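Long-range contacts in pyrrolidone-carboxylate peptidase (Deinococcus radiodurans R1, PDB 5Z48), which probably removes N-terminal pyroglutamyl (5-oxoprolyl) groups from peptides, as a cytoplasmic thiol protease that assembles as a homotetramer: residues L6-F11 against V40-L45; G66-T71 against G163-G168. All coordinates share one frame; numbering follows the deposited sequence.

Interaction 1. Residues L6-F11 against V40-L45. With PCA (pyroglutamic acid), chain I.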
ATOM      1  N   LEU B   6      -8.678 -14.311  32.953  1.00 15.24           N
ATOM      2  CA  LEU B   6      -8.227 -14.155  31.572  1.00 13.89           C
ATOM      3  C   LEU B   6      -6.782 -13.671  31.627  1.00 14.84           C
ATOM      4  O   LEU B   6      -6.484 -12.638  32.251  1.00 14.00           O
ATOM      5  CB  LEU B   6      -9.112 -13.185  30.788  1.00 13.41           C
ATOM      6  CG  LEU B   6      -8.647 -12.983  29.323  1.00 19.31           C
ATOM      7  CD1 LEU B   6      -9.820 -12.962  28.357  1.00 23.97           C
ATOM      8  CD2 LEU B   6      -7.885 -11.710  29.173  1.00 19.89           C
ATOM      9  N   LEU B   7      -5.866 -14.453  31.040  1.00 12.78           N
ATOM     10  CA  LEU B   7      -4.465 -14.036  30.953  1.00 12.11           C
ATOM     11  C   LEU B   7      -4.291 -13.119  29.756  1.00 12.33           C
ATOM     12  O   LEU B   7      -4.583 -13.519  28.638  1.00 11.04           O
ATOM     13  CB  LEU B   7      -3.551 -15.260  30.827  1.00 12.99           C
ATOM     14  CG  LEU B   7      -2.061 -14.960  30.564  1.00 12.63           C
ATOM     15  CD1 LEU B   7      -1.466 -14.212  31.741  1.00 14.66           C
ATOM     16  CD2 LEU B   7      -1.272 -16.281  30.326  1.00 13.99           C
ATOM     17  N   LEU B   8      -3.818 -11.893  29.984  1.00 10.78           N
ATOM     18  CA  LEU B   8      -3.628 -10.898  28.931  1.00 10.42           C
ATOM     19  C   LEU B   8      -2.154 -10.553  28.861  1.00  8.78           C
ATOM     20  O   LEU B   8      -1.579 -10.170  29.865  1.00 11.03           O
ATOM     21  CB  LEU B   8      -4.448  -9.647  29.248  1.00 11.76           C
ATOM     22  CG  LEU B   8      -4.211  -8.436  28.334  1.00 11.21           C
ATOM     23  CD1 LEU B   8      -4.546  -8.766  26.852  1.00 12.62           C
ATOM     24  CD2 LEU B   8      -5.052  -7.255  28.805  1.00 12.46           C
ATOM     25  N   THR B   9      -1.509 -10.740  27.690  1.00 11.50           N
ATOM     26  CA  THR B   9      -0.092 -10.374  27.602  1.00 10.24           C
ATOM     27  C   THR B   9       0.131  -9.310  26.531  1.00  9.80           C
ATOM     28  O   THR B   9      -0.642  -9.188  25.586  1.00 10.90           O
ATOM     29  CB  THR B   9       0.802 -11.590  27.314  1.00 10.41           C
ATOM     30  OG1 THR B   9       0.536 -12.124  26.000  1.00 12.65           O
ATOM     31  CG2 THR B   9       0.545 -12.696  28.309  1.00 11.06           C
ATOM     32  N   GLY B  10       1.198  -8.529  26.720  1.00 10.35           N
ATOM     33  CA  GLY B  10       1.704  -7.628  25.696  1.00 10.64           C
ATOM     34  C   GLY B  10       3.209  -7.810  25.605  1.00 11.73           C
ATOM     35  O   GLY B  10       3.798  -8.568  26.367  1.00 12.38           O
ATOM     36  N   PHE B  11       3.808  -7.115  24.641  1.00 11.34           N
ATOM     37  CA  PHE B  11       5.247  -7.201  24.425  1.00 11.11           C
ATOM     38  C   PHE B  11       5.930  -5.860  24.699  1.00 12.67           C
ATOM     39  O   PHE B  11       5.334  -4.792  24.524  1.00 12.41           O
ATOM     40  CB  PHE B  11       5.595  -7.630  22.961  1.00 11.47           C
ATOM     41  CG  PHE B  11       5.559  -9.098  22.720  1.00  9.72           C
ATOM     42  CD1 PHE B  11       6.601  -9.904  23.121  1.00 10.78           C
ATOM     43  CD2 PHE B  11       4.464  -9.687  22.064  1.00 12.06           C
ATOM     44  CE1 PHE B  11       6.600 -11.268  22.879  1.00 11.79           C
ATOM     45  CE2 PHE B  11       4.452 -11.074  21.798  1.00 13.27           C
ATOM     46  CZ  PHE B  11       5.508 -11.866  22.217  1.00 15.89           C
ATOM     47  N   VAL B  40      -8.955  -9.963  34.747  1.00 13.43           N
ATOM     48  CA  VAL B  40      -7.804  -9.896  33.841  1.00 13.76           C
ATOM     49  C   VAL B  40      -6.525  -9.902  34.662  1.00 14.26           C
ATOM     50  O   VAL B  40      -6.407  -9.132  35.632  1.00 15.87           O
ATOM     51  CB  VAL B  40      -7.877  -8.627  32.981  1.00 12.73           C
ATOM     52  CG1 VAL B  40      -6.563  -8.469  32.129  1.00 12.76           C
ATOM     53  CG2 VAL B  40      -9.126  -8.636  32.095  1.00 16.09           C
ATOM     54  N   HIS B  41      -5.580 -10.768  34.303  1.00 12.96           N
ATOM     55  CA  HIS B  41      -4.229 -10.763  34.862  1.00 11.43           C
ATOM     56  C   HIS B  41      -3.289 -10.448  33.712  1.00 12.28           C
ATOM     57  O   HIS B  41      -3.216 -11.225  32.761  1.00 11.95           O
ATOM     58  CB  HIS B  41      -3.860 -12.135  35.440  1.00 13.12           C
ATOM     59  CG  HIS B  41      -2.457 -12.200  35.941  1.00 12.96           C
ATOM     60  ND1 HIS B  41      -2.126 -11.897  37.244  1.00 19.14           N
ATOM     61  CD2 HIS B  41      -1.293 -12.476  35.305  1.00 14.60           C
ATOM     62  CE1 HIS B  41      -0.819 -12.030  37.403  1.00 21.64           C
ATOM     63  NE2 HIS B  41      -0.288 -12.354  36.232  1.00 18.08           N
ATOM     64  N   SER B  42      -2.565  -9.337  33.785  1.00 11.76           N
ATOM     65  CA  SER B  42      -1.683  -8.961  32.677  1.00 10.44           C
ATOM     66  C   SER B  42      -0.220  -9.284  32.974  1.00 10.13           C
ATOM     67  O   SER B  42       0.233  -9.253  34.121  1.00 12.18           O
ATOM     68  CB  SER B  42      -1.777  -7.466  32.400  1.00 11.39           C
ATOM     69  OG  SER B  42      -3.100  -7.107  32.106  1.00 13.27           O
ATOM     70  N   ALA B  43       0.545  -9.482  31.893  1.00 12.50           N
ATOM     71  CA  ALA B  43       1.995  -9.640  31.962  1.00 11.98           C
ATOM     72  C   ALA B  43       2.636  -9.126  30.685  1.00 13.02           C
ATOM     73  O   ALA B  43       2.031  -9.141  29.609  1.00 14.84           O
ATOM     74  CB  ALA B  43       2.417 -11.105  32.170  1.00 12.63           C
ATOM     75  N   LEU B  44       3.842  -8.623  30.826  0.57 13.91           N
ATOM     76  CA  LEU B  44       4.618  -8.241  29.665  0.57 12.55           C
ATOM     77  C   LEU B  44       5.650  -9.309  29.357  0.57 11.99           C
ATOM     78  O   LEU B  44       6.261  -9.887  30.259  0.57 13.50           O
ATOM     79  CB  LEU B  44       5.298  -6.907  29.898  0.57 14.29           C
ATOM     80  CG  LEU B  44       4.299  -5.770  30.043  0.57 14.68           C
ATOM     81  CD1 LEU B  44       5.105  -4.476  30.048  0.57 13.59           C
ATOM     82  CD2 LEU B  44       3.212  -5.752  28.949  0.57 15.11           C
ATOM     83  N   LEU B  45       5.802  -9.589  28.073  1.00 10.73           N
ATOM     84  CA  LEU B  45       6.793 -10.537  27.582  1.00 13.03           C
ATOM     85  C   LEU B  45       7.951  -9.832  26.872  1.00 13.28           C
ATOM     86  O   LEU B  45       7.755  -8.810  26.191  1.00 13.09           O
ATOM     87  CB  LEU B  45       6.134 -11.501  26.588  1.00 11.12           C
ATOM     88  CG  LEU B  45       4.937 -12.287  27.185  1.00 13.25           C
ATOM     89  CD1 LEU B  45       4.256 -13.155  26.108  1.00 10.94           C
ATOM     90  CD2 LEU B  45       5.357 -13.213  28.316  1.00 17.89           C
TER
HETATM   91  N   PCA I 302       5.288  -7.418  17.443  1.00 12.52           N
HETATM   92  CA  PCA I 302       6.301  -8.344  16.946  1.00 16.03           C
HETATM   93  CB  PCA I 302       7.099  -8.855  18.157  1.00 15.03           C
HETATM   94  CG  PCA I 302       6.632  -8.076  19.389  1.00 13.13           C
HETATM   95  CD  PCA I 302       5.475  -7.268  18.861  1.00 10.05           C
HETATM   96  OE  PCA I 302       4.791  -6.551  19.599  1.00 12.15           O
HETATM   97  C   PCA I 302       5.638  -9.447  16.098  1.00 17.95           C
HETATM   98  O   PCA I 302       6.077 -10.600  16.034  1.00 14.84           O
HETATM   99  OXT PCA I 302       4.575  -9.204  15.460  1.00 21.19           O
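Phe11 and Leu45 meet at the C-terminal end of a parallel pair of β-strands in the mixed β-sheet of this peptidase of family C15. The phenyl ring touches both Leu45 and the bound pyroglutamate: Phe11 CE1 lies 3.7 Å from Leu45 CB, while CG of the pyroglutamate sits over one ring face, 3.6 Å from Phe11 CG. A flat aromatic suits this place, since it can lean on a strand neighbour and still offer a face to the lactam ring. With its CG anti to the carbonyl carbon (chi1 -58°), Leu45 reaches back along the strand, and its CD1 comes 3.9 Å from Thr9 OG1; helix 49-63 covers this face. Nearer the start, Leu7 lies alongside His41 and points the same way, its CD1 at the edge of the imidazole, near the ring plane.

The other face carries Leu8, whose CB and CD2 both pack on Val40 CG1, and whose CD2 also touches Ser42 OG, a hydroxyl hydrogen-bonded to Ala26 O of helix 21-29. In one of its two conformers Leu44 lays CD2 against the Gly10 carbonyl, close to where a side chain at residue 10 would stand. Five backbone hydrogen bonds bind the strands, closing with Leu45 N to Gly10 O at 2.8 Å (N-H...O 165°).

Interaction 2. Residues G66-T71 against G163-G168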
ATOM      1  N   GLY B  66      -8.613 -19.364  32.484  1.00 15.02           N
ATOM      2  CA  GLY B  66      -9.739 -19.858  31.716  1.00 14.49           C
ATOM      3  C   GLY B  66      -9.784 -19.389  30.288  1.00 15.14           C
ATOM      4  O   GLY B  66     -10.587 -19.925  29.520  1.00 16.24           O
ATOM      5  N   ALA B  67      -8.954 -18.413  29.925  1.00 11.96           N
ATOM      6  CA  ALA B  67      -8.841 -17.906  28.565  1.00 12.36           C
ATOM      7  C   ALA B  67      -7.533 -17.152  28.470  1.00 11.03           C
ATOM      8  O   ALA B  67      -7.031 -16.646  29.483  1.00 12.69           O
ATOM      9  CB  ALA B  67     -10.013 -16.976  28.235  1.00 14.36           C
ATOM     10  N   VAL B  68      -6.977 -17.081  27.247  1.00 10.97           N
ATOM     11  CA  VAL B  68      -5.656 -16.494  27.011  1.00 12.58           C
ATOM     12  C   VAL B  68      -5.749 -15.555  25.816  1.00 12.33           C
ATOM     13  O   VAL B  68      -6.084 -15.985  24.696  1.00 11.16           O
ATOM     14  CB  VAL B  68      -4.581 -17.577  26.775  1.00 11.24           C
ATOM     15  CG1 VAL B  68      -3.214 -16.973  26.481  1.00 12.45           C
ATOM     16  CG2 VAL B  68      -4.542 -18.561  27.962  1.00 12.68           C
ATOM     17  N   LEU B  69      -5.454 -14.272  26.051  1.00  9.81           N
ATOM     18  CA  LEU B  69      -5.410 -13.238  25.010  1.00  8.26           C
ATOM     19  C   LEU B  69      -3.988 -12.675  24.902  1.00  9.75           C
ATOM     20  O   LEU B  69      -3.555 -11.867  25.730  1.00 10.22           O
ATOM     21  CB  LEU B  69      -6.445 -12.137  25.296  1.00 11.05           C
ATOM     22  CG  LEU B  69      -6.562 -11.053  24.202  1.00 10.76           C
ATOM     23  CD1 LEU B  69      -6.845 -11.631  22.833  1.00 11.10           C
ATOM     24  CD2 LEU B  69      -7.705 -10.089  24.560  1.00 12.38           C
ATOM     25  N   LEU B  70      -3.236 -13.100  23.883  1.00 10.47           N
ATOM     26  CA  LEU B  70      -1.885 -12.618  23.653  1.00  8.93           C
ATOM     27  C   LEU B  70      -1.958 -11.447  22.668  1.00  8.92           C
ATOM     28  O   LEU B  70      -2.648 -11.564  21.637  1.00 10.11           O
ATOM     29  CB  LEU B  70      -1.044 -13.740  23.052  1.00  8.94           C
ATOM     30  CG  LEU B  70      -1.106 -15.101  23.772  1.00 10.89           C
ATOM     31  CD1 LEU B  70      -0.403 -16.141  22.825  1.00 14.21           C
ATOM     32  CD2 LEU B  70      -0.435 -15.082  25.117  1.00 12.36           C
ATOM     33  N   THR B  71      -1.276 -10.344  22.964  1.00  9.58           N
ATOM     34  CA  THR B  71      -1.330  -9.184  22.070  1.00  9.66           C
ATOM     35  C   THR B  71       0.076  -8.695  21.697  1.00 10.28           C
ATOM     36  O   THR B  71       1.070  -8.911  22.411  1.00 10.45           O
ATOM     37  CB  THR B  71      -2.151  -8.009  22.672  1.00 11.53           C
ATOM     38  OG1 THR B  71      -1.430  -7.321  23.688  1.00 11.37           O
ATOM     39  CG2 THR B  71      -3.457  -8.534  23.269  1.00 11.94           C
ATOM     40  N   GLY B 163      -6.670 -28.052  26.019  1.00 15.86           N
ATOM     41  CA  GLY B 163      -6.993 -27.571  24.687  1.00 16.06           C
ATOM     42  C   GLY B 163      -8.322 -26.853  24.590  1.00 19.28           C
ATOM     43  O   GLY B 163      -8.530 -26.069  23.649  1.00 20.12           O
ATOM     44  N   ALA B 164      -9.219 -27.075  25.539  1.00 18.09           N
ATOM     45  CA  ALA B 164     -10.480 -26.345  25.531  1.00 19.99           C
ATOM     46  C   ALA B 164     -10.361 -24.901  26.019  1.00 21.35           C
ATOM     47  O   ALA B 164     -11.350 -24.152  25.912  1.00 22.15           O
ATOM     48  CB  ALA B 164     -11.512 -27.077  26.385  1.00 21.27           C
ATOM     49  N   VAL B 165      -9.227 -24.501  26.602  1.00 13.85           N
ATOM     50  CA  VAL B 165      -9.064 -23.112  27.041  1.00 14.66           C
ATOM     51  C   VAL B 165      -8.937 -22.199  25.825  1.00 13.15           C
ATOM     52  O   VAL B 165      -7.956 -22.325  25.081  1.00 14.41           O
ATOM     53  CB  VAL B 165      -7.839 -22.976  27.949  1.00 13.84           C
ATOM     54  CG1 VAL B 165      -7.592 -21.505  28.287  1.00 15.93           C
ATOM     55  CG2 VAL B 165      -8.020 -23.767  29.213  1.00 16.65           C
ATOM     56  N   PRO B 166      -9.859 -21.263  25.593  1.00 12.67           N
ATOM     57  CA  PRO B 166      -9.752 -20.404  24.401  1.00 12.77           C
ATOM     58  C   PRO B 166      -8.474 -19.572  24.453  1.00 11.85           C
ATOM     59  O   PRO B 166      -8.166 -18.908  25.461  1.00 13.23           O
ATOM     60  CB  PRO B 166     -11.007 -19.525  24.467  1.00 14.43           C
ATOM     61  CG  PRO B 166     -11.979 -20.338  25.310  1.00 18.77           C
ATOM     62  CD  PRO B 166     -11.101 -21.021  26.354  1.00 15.93           C
ATOM     63  N   CYS B 167      -7.759 -19.568  23.339  1.00 11.58           N
ATOM     64  CA  CYS B 167      -6.436 -18.966  23.294  1.00 11.01           C
ATOM     65  C   CYS B 167      -6.187 -18.425  21.895  1.00 10.48           C
ATOM     66  O   CYS B 167      -6.436 -19.114  20.884  1.00 12.40           O
ATOM     67  CB  CYS B 167      -5.360 -20.016  23.650  1.00 11.92           C
ATOM     68  SG  CYS B 167      -3.655 -19.456  23.513  1.00 12.39           S
ATOM     69  N   GLY B 168      -5.729 -17.182  21.840  1.00 10.13           N
ATOM     70  CA  GLY B 168      -5.375 -16.617  20.562  1.00 11.29           C
ATOM     71  C   GLY B 168      -4.545 -15.362  20.667  1.00  9.58           C
ATOM     72  O   GLY B 168      -4.017 -15.022  21.741  1.00 10.43           O
TER
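Gly66 meets the turn before strand 167-172 through its carbonyl oxygen, which receives two aliphatic groups: Pro166 CD at 3.4 Å and Val165 CG1 at 3.6 Å from Gly66 O. The CG1 branch reaches it because it stands anti to the Val165 backbone N (chi1 174°). The Pro166 ring thus packs its CD on Gly66 O while Pro166 O faces the neighbouring strand and accepts from Val68 N; the rigid ring probably helps to hold the extended turn into the strand.

Ala67 begins the strand proper; its CA lies 3.3 Å from Pro166 O in a CA-H...O contact, and its small methyl packs on Leu6 of strand 5-11. Val68 is gripped from both ends of its backbone. Val68 N donates to Pro166 O over 2.8 Å. Val68 O accepts from Gly168 N over 3.1 Å, the donor tilted 22° from the carbonyl plane. The side chain meets Cys167 on the same face of the sheet, with Cys167 SG 3.9 Å from both CB and CG1 of Val68. The compact Cys167 side chain touches Val68 and also Ala153, Leu154 and Leu157 of helix 145-159.

Leu69 pairs with Gly168, which has no side chain; the leucine packs on Leu8, Leu119 and Leu170. Leu70 N then donates to Gly168 O at 3.0 Å, and the leucine's CB and CG lie close to the same oxygen.

The polar links of this contact are thus all between main chains, while its side chains meet through carbon and sulfur. Such chemistry fits a parallel pairing in the protein interior: the hydrogen bonds satisfy buried amides, and the apolar Cys167 and Leu70 pack against helix 145-159.

Overall arrangement
Strands 5-11 and 67-73 are neighbours, so interactions 1 and 2 belong to one sheet, their centres 11 Å apart. Leu7 O accepts from Leu69 N between them, and Thr9 O pairs with Thr71 OG1. Both contacts are largely buried, but interaction 1 includes the exposed Leu44 of strand 38-45 and reaches the pyroglutamate pocket through Phe11. Interaction 2 begins at a partly exposed turn and runs inward, with Gly168 near the probable active-site Glu83. Five backbone hydrogen bonds join 6-11 to 40-45, where leucines, Phe11 and Val40 dominate; three join 66-71 to 163-168, whose paired residues on the latter side are small or cyclic (Pro166, Cys167, Gly168).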